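Local coordinates for periplasmic protein-probably involved in high-affinity Fe2+ transport (Escherichia coli F11, PDB 5I0Y), which probably takes part in high-affinity iron(II) transport in the periplasm, where it binds copper at a site required for that transport, at residues L24-M29 with A39-H44; Y72-N77 with A100-M105; V112-E117 with V143-K148; E16-A21 with H50-N55. The protein carries 1 engineered substitution. All coordinates share one frame; numbering follows the deposited sequence.

How the contacts relate
From the N terminus, contact 4 pairs strand 17-24 with the far end of strand 43-51 and closes a 28-residue span. Within that span contact 1 closes a shorter loop of nine residues, so it is nested in contact 4; the two share strand 43-51, their centres about 26 Å apart. Contacts 2 and 3 follow in series: contact 2 brings the end of strand 69-76 to the end of strand 95-102, and contact 3 zips strand 108-117 to the edge strand 141-149. Asp-42 and Ile-27 bond contact 1 to contact 2, Thr-73 joins contact 2 to His-115 of contact 3, and Tyr-145 of contact 3 reaches Leu-19 of contact 4 across the core.

Contact 1: L24-M29 with A39-H44; sequences LQPIDM and AKADVH. With CU (copper (II) ion), chain D.
Ile-27 lies over one face of the His-44 imidazole, the tight part of the contact. Its CG1 sits 3.4 Å from the ring centroid and 16° off the ring normal, a CH-pi contact shifted toward the rim on the ND1 side, with CG1 to ND1 at 3.3 Å. Ile-27 achieves this with CG1 between its backbone N and carbonyl carbon (chi1 60°). Leu-24 runs alongside His-44 and puts CD2 at the ring edge, while its backbone forms an antiparallel hydrogen-bonded pair: Leu-24 N to His-44 O is 3.0 Å, and His-44 N to Leu-24 O is 2.8 Å. Pro-26 rests its ring on a classic beta bulge, in which Asp-42 and Val-43 both face Ile-102 of strand 95-102; its CD is 3.3 Å from Asp-42 O, and its CG meets Ala-41 CB at 3.8 Å.

The contact thins out at Gln-25 and Asp-42, both partly exposed, whose CB bonds lead away from the partner segment. Their partners lie outside it: Met-104 N for Asp-42 OD2, Glu-131 of the second subunit for Gln-25.

His-44 NE2 binds the copper ion at 2.0 Å, together with Met-90 SD and His-97 NE2 of the same chain and His-127 NE2 of the second subunit. With ND1 bonded to Asn-101 OD1, the ring's rotation is fixed, and this acceptor would probably make NE2 a stronger donor to the metal.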
loop_
_atom_site.group_PDB
_atom_site.type_symbol
_atom_site.label_atom_id
_atom_site.label_comp_id
_atom_site.label_asym_id
_atom_site.label_seq_id
_atom_site.Cartn_x
_atom_site.Cartn_y
_atom_site.Cartn_z
ATOM N N LEU B 24 12.992 10.226 12.230
ATOM C CA LEU B 24 14.358 9.699 12.157
ATOM C C LEU B 24 15.172 10.684 11.326
ATOM O O LEU B 24 14.665 11.726 10.899
ATOM C CB LEU B 24 14.377 8.289 11.539
ATOM C CG LEU B 24 13.797 8.177 10.123
ATOM C CD1 LEU B 24 14.495 7.078 9.325
ATOM C CD2 LEU B 24 12.300 7.924 10.148
ATOM N N GLN B 25 16.441 10.351 11.067
ATOM C CA GLN B 25 17.246 11.213 10.208
ATOM C C GLN B 25 16.675 11.300 8.800
ATOM O O GLN B 25 15.957 10.389 8.362
ATOM C CB GLN B 25 18.750 10.865 10.181
ATOM C CG GLN B 25 19.164 9.548 10.800
ATOM C CD GLN B 25 19.022 8.354 9.872
ATOM O OE1 GLN B 25 18.368 8.418 8.828
ATOM N NE2 GLN B 25 19.634 7.241 10.263
ATOM N N PRO B 26 16.969 12.406 8.094
ATOM C CA PRO B 26 16.548 12.521 6.711
ATOM C C PRO B 26 17.055 11.332 5.890
ATOM O O PRO B 26 18.096 10.733 6.188
ATOM C CB PRO B 26 17.197 13.826 6.240
ATOM C CG PRO B 26 17.375 14.627 7.505
ATOM C CD PRO B 26 17.704 13.610 8.551
ATOM N N ILE B 27 16.261 10.971 4.891
ATOM C CA ILE B 27 16.534 9.824 4.041
ATOM C C ILE B 27 16.617 10.235 2.578
ATOM O O ILE B 27 16.256 11.349 2.198
ATOM C CB ILE B 27 15.450 8.739 4.248
ATOM C CG1 ILE B 27 14.028 9.251 3.896
ATOM C CG2 ILE B 27 15.507 8.222 5.675
ATOM C CD1 ILE B 27 13.680 9.246 2.424
ATOM N N ASP B 28 17.100 9.298 1.765
ATOM C CA ASP B 28 17.026 9.402 0.316
ATOM C C ASP B 28 15.941 8.471 -0.196
ATOM O O ASP B 28 15.789 7.357 0.291
ATOM C CB ASP B 28 18.337 8.930 -0.333
ATOM C CG ASP B 28 19.542 9.790 0.004
ATOM O OD1 ASP B 28 19.420 10.928 0.509
ATOM O OD2 ASP B 28 20.651 9.284 -0.284
ATOM N N MET B 29 15.228 8.934 -1.205
ATOM C CA MET B 29 14.181 8.152 -1.819
ATOM C C MET B 29 14.271 8.156 -3.335
ATOM O O MET B 29 14.887 9.058 -3.935
ATOM C CB MET B 29 12.818 8.712 -1.396
ATOM C CG MET B 29 12.434 9.964 -2.160
ATOM S SD MET B 29 10.724 10.412 -1.855
ATOM C CE MET B 29 10.479 11.694 -3.073
ATOM N N ALA B 39 19.988 16.614 2.611
ATOM C CA ALA B 39 20.942 17.619 3.080
ATOM C C ALA B 39 20.259 18.910 3.510
ATOM O O ALA B 39 20.847 19.692 4.267
ATOM C CB ALA B 39 21.999 17.896 2.015
ATOM N N LYS B 40 19.031 19.121 3.031
ATOM C CA LYS B 40 18.236 20.314 3.348
ATOM C C LYS B 40 17.117 20.068 4.361
ATOM O O LYS B 40 16.268 20.948 4.589
ATOM C CB LYS B 40 17.629 20.906 2.078
ATOM C CG LYS B 40 18.644 21.506 1.110
ATOM C CD LYS B 40 17.983 22.472 0.136
ATOM C CE LYS B 40 16.971 21.760 -0.753
ATOM N NZ LYS B 40 16.135 22.656 -1.598
ATOM N N ALA B 41 17.122 18.878 4.948
ATOM C CA ALA B 41 16.105 18.457 5.908
ATOM C C ALA B 41 16.728 18.226 7.279
ATOM O O ALA B 41 17.949 18.060 7.412
ATOM C CB ALA B 41 15.439 17.166 5.427
ATOM N N ASP B 42 15.877 18.207 8.308
ATOM C CA ASP B 42 16.300 17.890 9.666
ATOM C C ASP B 42 15.878 16.486 10.077
ATOM O O ASP B 42 16.587 15.802 10.798
ATOM C CB ASP B 42 15.714 18.913 10.644
ATOM C CG ASP B 42 16.283 20.310 10.428
ATOM O OD1 ASP B 42 17.530 20.436 10.303
ATOM O OD2 ASP B 42 15.491 21.269 10.379
ATOM N N VAL B 43 14.691 16.067 9.628
ATOM C CA VAL B 43 14.192 14.738 9.988
ATOM C C VAL B 43 13.414 14.171 8.800
ATOM O O VAL B 43 13.018 14.909 7.909
ATOM C CB VAL B 43 13.262 14.751 11.250
ATOM C CG1 VAL B 43 13.925 15.425 12.462
ATOM C CG2 VAL B 43 11.900 15.391 10.954
ATOM N N HIS B 44 13.231 12.856 8.808
ATOM C CA HIS B 44 12.157 12.218 8.046
ATOM C C HIS B 44 11.039 11.998 9.021
ATOM O O HIS B 44 11.235 11.326 10.037
ATOM C CB HIS B 44 12.644 10.882 7.488
ATOM C CG HIS B 44 11.758 10.295 6.400
ATOM N ND1 HIS B 44 11.533 10.918 5.221
ATOM C CD2 HIS B 44 11.062 9.090 6.347
ATOM C CE1 HIS B 44 10.737 10.138 4.452
ATOM N NE2 HIS B 44 10.441 9.032 5.149
HETATM CU CU CU D . 9.775 7.393 4.116
#

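Contact 2: Y72-N77 with A100-M105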
loop_
_atom_site.group_PDB
_atom_site.type_symbol
_atom_site.label_atom_id
_atom_site.label_comp_id
_atom_site.label_asym_id
_atom_site.label_seq_id
_atom_site.Cartn_x
_atom_site.Cartn_y
_atom_site.Cartn_z
ATOM N N TYR B 72 -0.017 16.841 6.910
ATOM C CA TYR B 72 0.296 17.192 8.287
ATOM C C TYR B 72 0.281 18.701 8.501
ATOM O O TYR B 72 0.493 19.473 7.574
ATOM C CB TYR B 72 1.670 16.602 8.708
ATOM C CG TYR B 72 2.844 17.267 8.018
ATOM C CD1 TYR B 72 3.392 18.453 8.520
ATOM C CD2 TYR B 72 3.375 16.745 6.838
ATOM C CE1 TYR B 72 4.452 19.081 7.896
ATOM C CE2 TYR B 72 4.444 17.373 6.202
ATOM C CZ TYR B 72 4.956 18.551 6.734
ATOM O OH TYR B 72 6.004 19.221 6.141
ATOM N N THR B 73 0.056 19.088 9.753
ATOM C CA THR B 73 0.219 20.473 10.187
ATOM C C THR B 73 1.102 20.422 11.417
ATOM O O THR B 73 0.726 19.819 12.415
ATOM C CB THR B 73 -1.129 21.131 10.532
ATOM O OG1 THR B 73 -1.991 21.063 9.393
ATOM C CG2 THR B 73 -0.922 22.601 10.929
ATOM N N LEU B 74 2.277 21.029 11.321
ATOM C CA LEU B 74 3.284 20.989 12.367
ATOM C C LEU B 74 3.414 22.375 12.969
ATOM O O LEU B 74 3.540 23.359 12.247
ATOM C CB LEU B 74 4.626 20.552 11.755
ATOM C CG LEU B 74 5.865 20.427 12.644
ATOM C CD1 LEU B 74 5.669 19.277 13.636
ATOM C CD2 LEU B 74 7.122 20.244 11.786
ATOM N N VAL B 75 3.392 22.437 14.295
ATOM C CA VAL B 75 3.449 23.719 14.995
ATOM C C VAL B 75 4.509 23.645 16.077
ATOM O O VAL B 75 4.493 22.752 16.918
ATOM C CB VAL B 75 2.071 24.122 15.603
ATOM C CG1 VAL B 75 2.154 25.455 16.346
ATOM C CG2 VAL B 75 0.985 24.178 14.535
ATOM N N ASN B 76 5.451 24.581 16.045
ATOM C CA ASN B 76 6.350 24.770 17.162
ATOM C C ASN B 76 5.562 25.620 18.170
ATOM O O ASN B 76 5.265 26.799 17.919
ATOM C CB ASN B 76 7.649 25.453 16.707
ATOM C CG ASN B 76 8.590 25.738 17.856
ATOM O OD1 ASN B 76 8.153 26.091 18.954
ATOM N ND2 ASN B 76 9.897 25.604 17.611
ATOM N N ASN B 77 5.156 24.997 19.275
ATOM C CA ASN B 77 4.319 25.660 20.274
ATOM C C ASN B 77 5.043 26.771 21.026
ATOM O O ASN B 77 4.395 27.662 21.587
ATOM C CB ASN B 77 3.786 24.644 21.283
ATOM C CG ASN B 77 2.693 23.760 20.720
ATOM O OD1 ASN B 77 2.492 22.644 21.205
ATOM N ND2 ASN B 77 1.972 24.248 19.718
ATOM N N ALA B 100 7.807 11.905 4.867
ATOM C CA ALA B 100 8.447 12.974 4.073
ATOM C C ALA B 100 9.625 13.526 4.840
ATOM O O ALA B 100 9.575 13.658 6.062
ATOM C CB ALA B 100 7.480 14.112 3.747
ATOM N N ASN B 101 10.702 13.853 4.127
ATOM C CA ASN B 101 11.757 14.690 4.706
ATOM C C ASN B 101 11.179 16.077 4.955
ATOM O O ASN B 101 10.489 16.637 4.098
ATOM C CB ASN B 101 12.925 14.839 3.741
ATOM C CG ASN B 101 13.834 13.625 3.707
ATOM O OD1 ASN B 101 13.746 12.688 4.522
ATOM N ND2 ASN B 101 14.786 13.668 2.772
ATOM N N ILE B 102 11.496 16.622 6.118
ATOM C CA ILE B 102 11.064 17.966 6.445
ATOM C C ILE B 102 12.159 18.743 7.171
ATOM O O ILE B 102 13.027 18.178 7.839
ATOM C CB ILE B 102 9.766 17.981 7.291
ATOM C CG1 ILE B 102 10.023 17.358 8.654
ATOM C CG2 ILE B 102 8.593 17.296 6.578
ATOM C CD1 ILE B 102 8.919 17.666 9.649
ATOM N N LYS B 103 12.094 20.060 7.020
ATOM C CA LYS B 103 12.923 20.940 7.812
ATOM C C LYS B 103 12.112 21.294 9.042
ATOM O O LYS B 103 10.974 21.732 8.922
ATOM C CB LYS B 103 13.295 22.187 7.005
ATOM C CG LYS B 103 14.317 23.089 7.678
ATOM C CD LYS B 103 14.511 24.384 6.905
ATOM C CE LYS B 103 15.110 25.455 7.803
ATOM N NZ LYS B 103 14.147 25.847 8.875
ATOM N N MET B 104 12.689 21.059 10.213
ATOM C CA MET B 104 12.058 21.444 11.476
ATOM C C MET B 104 12.181 22.955 11.712
ATOM O O MET B 104 12.790 23.674 10.924
ATOM C CB MET B 104 12.640 20.616 12.620
ATOM C CG MET B 104 12.225 19.143 12.562
ATOM S SD MET B 104 10.456 18.831 12.809
ATOM C CE MET B 104 10.353 18.958 14.590
ATOM N N MET B 105 11.600 23.418 12.812
ATOM C CA MET B 105 11.535 24.840 13.108
ATOM C C MET B 105 12.180 25.120 14.465
ATOM O O MET B 105 11.634 25.853 15.301
ATOM C CB MET B 105 10.075 25.308 13.033
ATOM C CG MET B 105 9.429 24.942 11.703
ATOM S SD MET B 105 7.703 25.411 11.511
ATOM C CE MET B 105 6.840 24.059 12.306
#
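The backbones of Asn-76 and Met-105 come within 6.6 Å of each other between CA atoms, whereas Tyr-72 and Ala-100 are 10.1 Å apart; the touching parts run 25° apart, so they converge without pairing as strands. At the narrow end Asn-76, its CG anti to the backbone N (chi1 177°), donates ND2 to Met-105 O at 2.9 Å. The bond is bent, 139° at the hydrogen, with ND2 above the carbonyl plane, and Asn-76 OD1 accepts from Thr-79 N. Strand 82-92 separates the two strands in the order of the sheet, so they are not hydrogen-bonded neighbours; their side chains face each other in the buried interior of the beta sandwich. Leu-74 is central: its CD2 branch is 3.8 Å from Ile-102 CD1 and 3.8 Å from Met-104 SD, the folded Met-104 chain lying across the leucine, nearly perpendicular to it. Met-105 CE approaches Leu-74 CG, though this methionine has two modelled conformers and the touch is tentative. Tyr-72 and Ile-102 point toward each other's backbones and overlap at their ends, with Tyr-72 OH 3.3 Å from Ile-102 CG2; the hydroxyl is hydrogen-bonded to Gln-83 NE2.

Contact 3: V112-E117 with V143-K148; sequences VTYHIE and VSYEFK
Val-112 and Tyr-145 exchange two backbone hydrogen bonds, Val-112 N to Tyr-145 O at 2.9 Å and Tyr-145 N to Val-112 O at 2.8 Å. Tyr-114 and Val-143 do the same two residues further on: Tyr-114 N to Val-143 O is 2.8 Å, and Val-143 N to Tyr-114 O is 3.0 Å. Between them Thr-113 and Ser-144 form the non-hydrogen-bonded pair, where the hydroxyls bond instead, Thr-113 OG1 to Ser-144 OG at 2.7 Å; either could donate. Thr-113 OG1 lies beside its own backbone N (chi1 -60°), which turns it toward the serine. The opposite face, bearing Val-112, Tyr-114, Val-143 and Tyr-145, is mostly apolar, apart from the two phenol hydroxyls. There Val-112 CG1 meets Phe-147 CE2 at 3.8 Å, and the Tyr-114 and Tyr-145 rings approach obliquely, centroids 5.5 Å apart and planes at 56°. Neither phenol relies on the other segment for its hydroxyl. Tyr-114 OH bonds to the backbone O of the engineered Gln-46 and Tyr-145 OH to Leu-19 O, so both buried hydroxyls are satisfied across the sandwich. His-115, on the Thr-113 face, is held at both nitrogens, ND1 by Asp-142 and NE2 by Thr-73.

The axes run antiparallel at 161°. Strand 108-117 has strand 69-76 on its other flank, strand 141-149 is an outermost strand of the sheet within this chain, and the tyrosine face packs against strands 6-14, 17-24 and 43-51.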
loop_
_atom_site.group_PDB
_atom_site.type_symbol
_atom_site.label_atom_id
_atom_site.label_comp_id
_atom_site.label_asym_id
_atom_site.label_seq_id
_atom_site.Cartn_x
_atom_site.Cartn_y
_atom_site.Cartn_z
ATOM N N VAL B 112 1.878 18.112 16.298
ATOM C CA VAL B 112 1.667 17.727 14.904
ATOM C C VAL B 112 0.307 17.060 14.773
ATOM O O VAL B 112 -0.081 16.240 15.615
ATOM C CB VAL B 112 2.831 16.897 14.295
ATOM C CG1 VAL B 112 2.928 15.483 14.884
ATOM C CG2 VAL B 112 2.732 16.864 12.775
ATOM N N THR B 113 -0.406 17.458 13.725
ATOM C CA THR B 113 -1.684 16.856 13.388
ATOM C C THR B 113 -1.570 16.197 12.016
ATOM O O THR B 113 -1.091 16.802 11.066
ATOM C CB THR B 113 -2.819 17.887 13.432
ATOM O OG1 THR B 113 -2.896 18.417 14.762
ATOM C CG2 THR B 113 -4.193 17.259 13.082
ATOM N N TYR B 114 -2.000 14.942 11.951
ATOM C CA TYR B 114 -2.110 14.229 10.685
ATOM C C TYR B 114 -3.556 14.248 10.230
ATOM O O TYR B 114 -4.444 13.932 11.005
ATOM C CB TYR B 114 -1.599 12.793 10.808
ATOM C CG TYR B 114 -0.119 12.641 11.090
ATOM C CD1 TYR B 114 0.790 13.694 10.887
ATOM C CD2 TYR B 114 0.391 11.408 11.515
ATOM C CE1 TYR B 114 2.137 13.530 11.152
ATOM C CE2 TYR B 114 1.743 11.236 11.758
ATOM C CZ TYR B 114 2.610 12.299 11.581
ATOM O OH TYR B 114 3.968 12.157 11.795
ATOM N N HIS B 115 -3.767 14.622 8.971
ATOM C CA HIS B 115 -5.100 14.672 8.336
ATOM C C HIS B 115 -5.224 13.488 7.430
ATOM O O HIS B 115 -4.507 13.412 6.428
ATOM C CB HIS B 115 -5.264 15.968 7.541
ATOM C CG HIS B 115 -4.803 17.204 8.283
ATOM N ND1 HIS B 115 -5.468 17.689 9.358
ATOM C CD2 HIS B 115 -3.714 18.048 8.078
ATOM C CE1 HIS B 115 -4.842 18.786 9.813
ATOM N NE2 HIS B 115 -3.766 19.011 9.034
ATOM N N ILE B 116 -6.089 12.537 7.792
ATOM C CA ILE B 116 -6.116 11.218 7.139
ATOM C C ILE B 116 -7.402 10.989 6.352
ATOM O O ILE B 116 -8.510 11.206 6.857
ATOM C CB ILE B 116 -5.922 10.122 8.198
ATOM C CG1 ILE B 116 -4.626 10.404 8.949
ATOM C CG2 ILE B 116 -5.827 8.741 7.549
ATOM C CD1 ILE B 116 -4.372 9.490 10.105
ATOM N N GLU B 117 -7.247 10.529 5.114
ATOM C CA GLU B 117 -8.383 10.170 4.270
ATOM C C GLU B 117 -8.276 8.693 3.911
ATOM O O GLU B 117 -7.165 8.179 3.753
ATOM C CB GLU B 117 -8.394 11.032 3.002
ATOM C CG GLU B 117 -8.864 12.449 3.279
ATOM C CD GLU B 117 -8.520 13.400 2.156
ATOM O OE1 GLU B 117 -7.327 13.510 1.809
ATOM O OE2 GLU B 117 -9.437 14.058 1.623
ATOM N N VAL B 143 -5.619 13.143 13.667
ATOM C CA VAL B 143 -5.010 12.657 14.887
ATOM C C VAL B 143 -3.855 13.578 15.256
ATOM O O VAL B 143 -3.108 14.029 14.379
ATOM C CB VAL B 143 -4.556 11.197 14.742
ATOM C CG1 VAL B 143 -3.701 11.001 13.498
ATOM C CG2 VAL B 143 -3.824 10.772 15.988
ATOM N N SER B 144 -3.745 13.906 16.543
ATOM C CA SER B 144 -2.705 14.834 17.009
ATOM C C SER B 144 -1.729 14.248 18.010
ATOM O O SER B 144 -2.058 13.301 18.752
ATOM C CB SER B 144 -3.333 16.078 17.619
ATOM O OG SER B 144 -4.039 16.804 16.633
ATOM N N TYR B 145 -0.534 14.842 18.027
ATOM C CA TYR B 145 0.597 14.353 18.826
ATOM C C TYR B 145 1.324 15.547 19.390
ATOM O O TYR B 145 1.429 16.567 18.715
ATOM C CB TYR B 145 1.576 13.551 17.939
ATOM C CG TYR B 145 0.903 12.412 17.225
ATOM C CD1 TYR B 145 0.728 11.186 17.859
ATOM C CD2 TYR B 145 0.408 12.566 15.940
ATOM C CE1 TYR B 145 0.079 10.136 17.227
ATOM C CE2 TYR B 145 -0.223 11.523 15.291
ATOM C CZ TYR B 145 -0.395 10.318 15.943
ATOM O OH TYR B 145 -1.024 9.277 15.312
ATOM N N GLU B 146 1.835 15.410 20.607
ATOM C CA GLU B 146 2.670 16.437 21.229
ATOM C C GLU B 146 4.002 15.817 21.603
ATOM O O GLU B 146 4.063 14.724 22.142
ATOM C CB GLU B 146 1.988 17.023 22.465
ATOM C CG GLU B 146 0.751 17.852 22.152
ATOM C CD GLU B 146 0.139 18.541 23.358
ATOM O OE1 GLU B 146 0.619 18.333 24.489
ATOM O OE2 GLU B 146 -0.835 19.300 23.164
ATOM N N PHE B 147 5.081 16.511 21.281
ATOM C CA PHE B 147 6.404 15.969 21.514
ATOM C C PHE B 147 7.423 17.074 21.689
ATOM O O PHE B 147 7.230 18.183 21.192
ATOM C CB PHE B 147 6.823 14.985 20.387
ATOM C CG PHE B 147 6.941 15.610 19.014
ATOM C CD1 PHE B 147 8.196 15.804 18.441
ATOM C CD2 PHE B 147 5.812 15.955 18.270
ATOM C CE1 PHE B 147 8.322 16.362 17.177
ATOM C CE2 PHE B 147 5.931 16.510 17.005
ATOM C CZ PHE B 147 7.187 16.708 16.455
ATOM N N LYS B 148 8.502 16.741 22.387
ATOM C CA LYS B 148 9.643 17.630 22.510
ATOM C C LYS B 148 10.696 17.237 21.478
ATOM O O LYS B 148 11.161 16.096 21.441
ATOM C CB LYS B 148 10.204 17.594 23.928
ATOM C CG LYS B 148 11.150 18.747 24.219
ATOM C CD LYS B 148 11.947 18.501 25.485
ATOM C CE LYS B 148 13.044 19.540 25.648
ATOM N NZ LYS B 148 14.229 19.027 26.390
#

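Contact 4: E16-A21 with H50-N55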
loop_
_atom_site.group_PDB
_atom_site.type_symbol
_atom_site.label_atom_id
_atom_site.label_comp_id
_atom_site.label_asym_id
_atom_site.label_seq_id
_atom_site.Cartn_x
_atom_site.Cartn_y
_atom_site.Cartn_z
ATOM N N GLU B 16 -10.176 1.431 14.376
ATOM C CA GLU B 16 -9.605 0.090 14.357
ATOM C C GLU B 16 -8.210 0.056 13.734
ATOM O O GLU B 16 -7.790 -0.931 13.108
ATOM C CB GLU B 16 -10.571 -0.878 13.652
ATOM C CG GLU B 16 -11.835 -1.169 14.461
ATOM C CD GLU B 16 -13.081 -0.371 14.114
ATOM O OE1 GLU B 16 -14.116 -0.701 14.737
ATOM O OE2 GLU B 16 -13.097 0.547 13.263
ATOM N N MET B 17 -7.489 1.148 13.964
ATOM C CA MET B 17 -6.069 1.289 13.584
ATOM C C MET B 17 -5.299 1.866 14.757
ATOM O O MET B 17 -5.875 2.606 15.557
ATOM C CB MET B 17 -5.900 2.240 12.391
ATOM C CG MET B 17 -6.588 1.785 11.105
ATOM S SD MET B 17 -6.536 3.063 9.840
ATOM C CE MET B 17 -7.678 4.248 10.537
ATOM N N GLU B 18 -4.015 1.544 14.849
ATOM C CA GLU B 18 -3.107 2.220 15.776
ATOM C C GLU B 18 -2.265 3.163 14.940
ATOM O O GLU B 18 -1.649 2.733 13.963
ATOM C CB GLU B 18 -2.223 1.231 16.546
ATOM C CG GLU B 18 -1.537 1.829 17.777
ATOM C CD GLU B 18 -2.504 2.213 18.893
ATOM O OE1 GLU B 18 -3.652 1.740 18.894
ATOM O OE2 GLU B 18 -2.094 2.992 19.794
ATOM N N LEU B 19 -2.268 4.442 15.315
ATOM C CA LEU B 19 -1.640 5.491 14.538
ATOM C C LEU B 19 -0.600 6.177 15.384
ATOM O O LEU B 19 -0.926 6.744 16.425
ATOM C CB LEU B 19 -2.676 6.505 14.062
ATOM C CG LEU B 19 -3.880 5.902 13.331
ATOM C CD1 LEU B 19 -5.101 5.756 14.237
ATOM C CD2 LEU B 19 -4.217 6.762 12.133
ATOM N N ALA B 20 0.652 6.122 14.941
ATOM C CA ALA B 20 1.761 6.746 15.664
ATOM C C ALA B 20 2.519 7.700 14.753
ATOM O O ALA B 20 2.599 7.482 13.535
ATOM C CB ALA B 20 2.715 5.688 16.189
ATOM N N ALA B 21 3.045 8.775 15.332
ATOM C CA ALA B 21 3.969 9.653 14.632
ATOM C C ALA B 21 5.367 9.279 15.094
ATOM O O ALA B 21 5.589 9.045 16.280
ATOM C CB ALA B 21 3.657 11.101 14.950
ATOM N N HIS B 50 -1.298 0.929 11.394
ATOM C CA HIS B 50 -1.588 -0.508 11.229
ATOM C C HIS B 50 -2.910 -0.866 11.829
ATOM O O HIS B 50 -3.352 -0.216 12.774
ATOM C CB HIS B 50 -0.489 -1.340 11.867
ATOM C CG HIS B 50 0.852 -1.052 11.274
ATOM N ND1 HIS B 50 1.597 0.017 11.640
ATOM C CD2 HIS B 50 1.561 -1.711 10.284
ATOM C CE1 HIS B 50 2.728 0.030 10.909
ATOM N NE2 HIS B 50 2.694 -1.008 10.065
ATOM N N ALA B 51 -3.574 -1.878 11.281
ATOM C CA ALA B 51 -4.823 -2.346 11.860
ATOM C C ALA B 51 -4.595 -2.849 13.270
ATOM O O ALA B 51 -3.526 -3.378 13.586
ATOM C CB ALA B 51 -5.407 -3.474 11.028
ATOM N N VAL B 52 -5.619 -2.702 14.107
ATOM C CA VAL B 52 -5.690 -3.449 15.368
ATOM C C VAL B 52 -6.756 -4.531 15.240
ATOM O O VAL B 52 -7.517 -4.549 14.262
ATOM C CB VAL B 52 -5.906 -2.536 16.606
ATOM C CG1 VAL B 52 -4.680 -1.645 16.832
ATOM C CG2 VAL B 52 -7.190 -1.733 16.492
ATOM N N GLU B 53 -6.782 -5.454 16.200
ATOM C CA GLU B 53 -7.798 -6.514 16.245
ATOM C C GLU B 53 -9.209 -5.914 16.202
ATOM O O GLU B 53 -9.489 -4.909 16.846
ATOM C CB GLU B 53 -7.610 -7.373 17.506
ATOM C CG GLU B 53 -8.565 -8.556 17.641
ATOM C CD GLU B 53 -8.133 -9.773 16.845
ATOM O OE1 GLU B 53 -6.962 -9.822 16.415
ATOM O OE2 GLU B 53 -8.971 -10.685 16.645
ATOM N N GLY B 54 -10.083 -6.544 15.420
ATOM C CA GLY B 54 -11.460 -6.083 15.232
ATOM C C GLY B 54 -11.683 -5.158 14.052
ATOM O O GLY B 54 -12.786 -4.633 13.881
ATOM N N ASN B 55 -10.648 -4.939 13.238
ATOM C CA ASN B 55 -10.788 -4.073 12.078
ATOM C C ASN B 55 -11.889 -4.610 11.158
ATOM O O ASN B 55 -11.933 -5.812 10.876
ATOM C CB ASN B 55 -9.439 -3.958 11.356
ATOM C CG ASN B 55 -9.469 -2.954 10.224
ATOM O OD1 ASN B 55 -9.971 -3.257 9.139
ATOM N ND2 ASN B 55 -8.902 -1.766 10.454
HETATM O O HOH W 1 1.021 1.594 13.910
#
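The flat amide of Asn-55 has Glu-16 O at its ND2 edge, only 3° out of the amide plane, and the bond is nearly straight (3.0 Å from ND2 to O, 173° at the hydrogen). Seen from the Glu-16 carbonyl, this donor stands above the plane, and Val-52 N comes in from the opposite face, also 3.0 Å from Glu-16 O. Two bonds thus grip a single carbonyl oxygen from either side and fix the orientation of its peptide. With CG anti to the backbone N (chi1 -174°), Asn-55 brings ND2 back toward the strand, while its OD1 accepts from Asn-57 N. The His-50 ring has a water at its edge and in its plane, 2.8 Å from ND1; the same water donates to Glu-18 O at 2.9 Å and so ties the ring to the partner strand. The Trp-64 ring meets that of His-50.

Aliphatic groups fill in around these bonds. Val-52 CG2 lies 3.4 Å from Glu-16 C, and Val-52 CG1 is 3.8 Å from Glu-18 CB. Glu-16 itself lays CB over Asn-55 CA.

Glu-18 and His-50 form an antiparallel hydrogen-bonded pair, the bond from Glu-18 N to His-50 O being 2.8 Å, and Met-17 with Ala-51 is the non-hydrogen-bonded pair beside it. Beyond this comes a type II beta turn from Val-52 to Asn-55, with Gly-54 at its third position with positive phi. The arrangement is a non-local antiparallel strand pair, with the turn after strand 43-51 folded back so that Val-52 N and Asn-55 ND2 both hold Glu-16 O, where strand 17-24 begins in the beta sandwich.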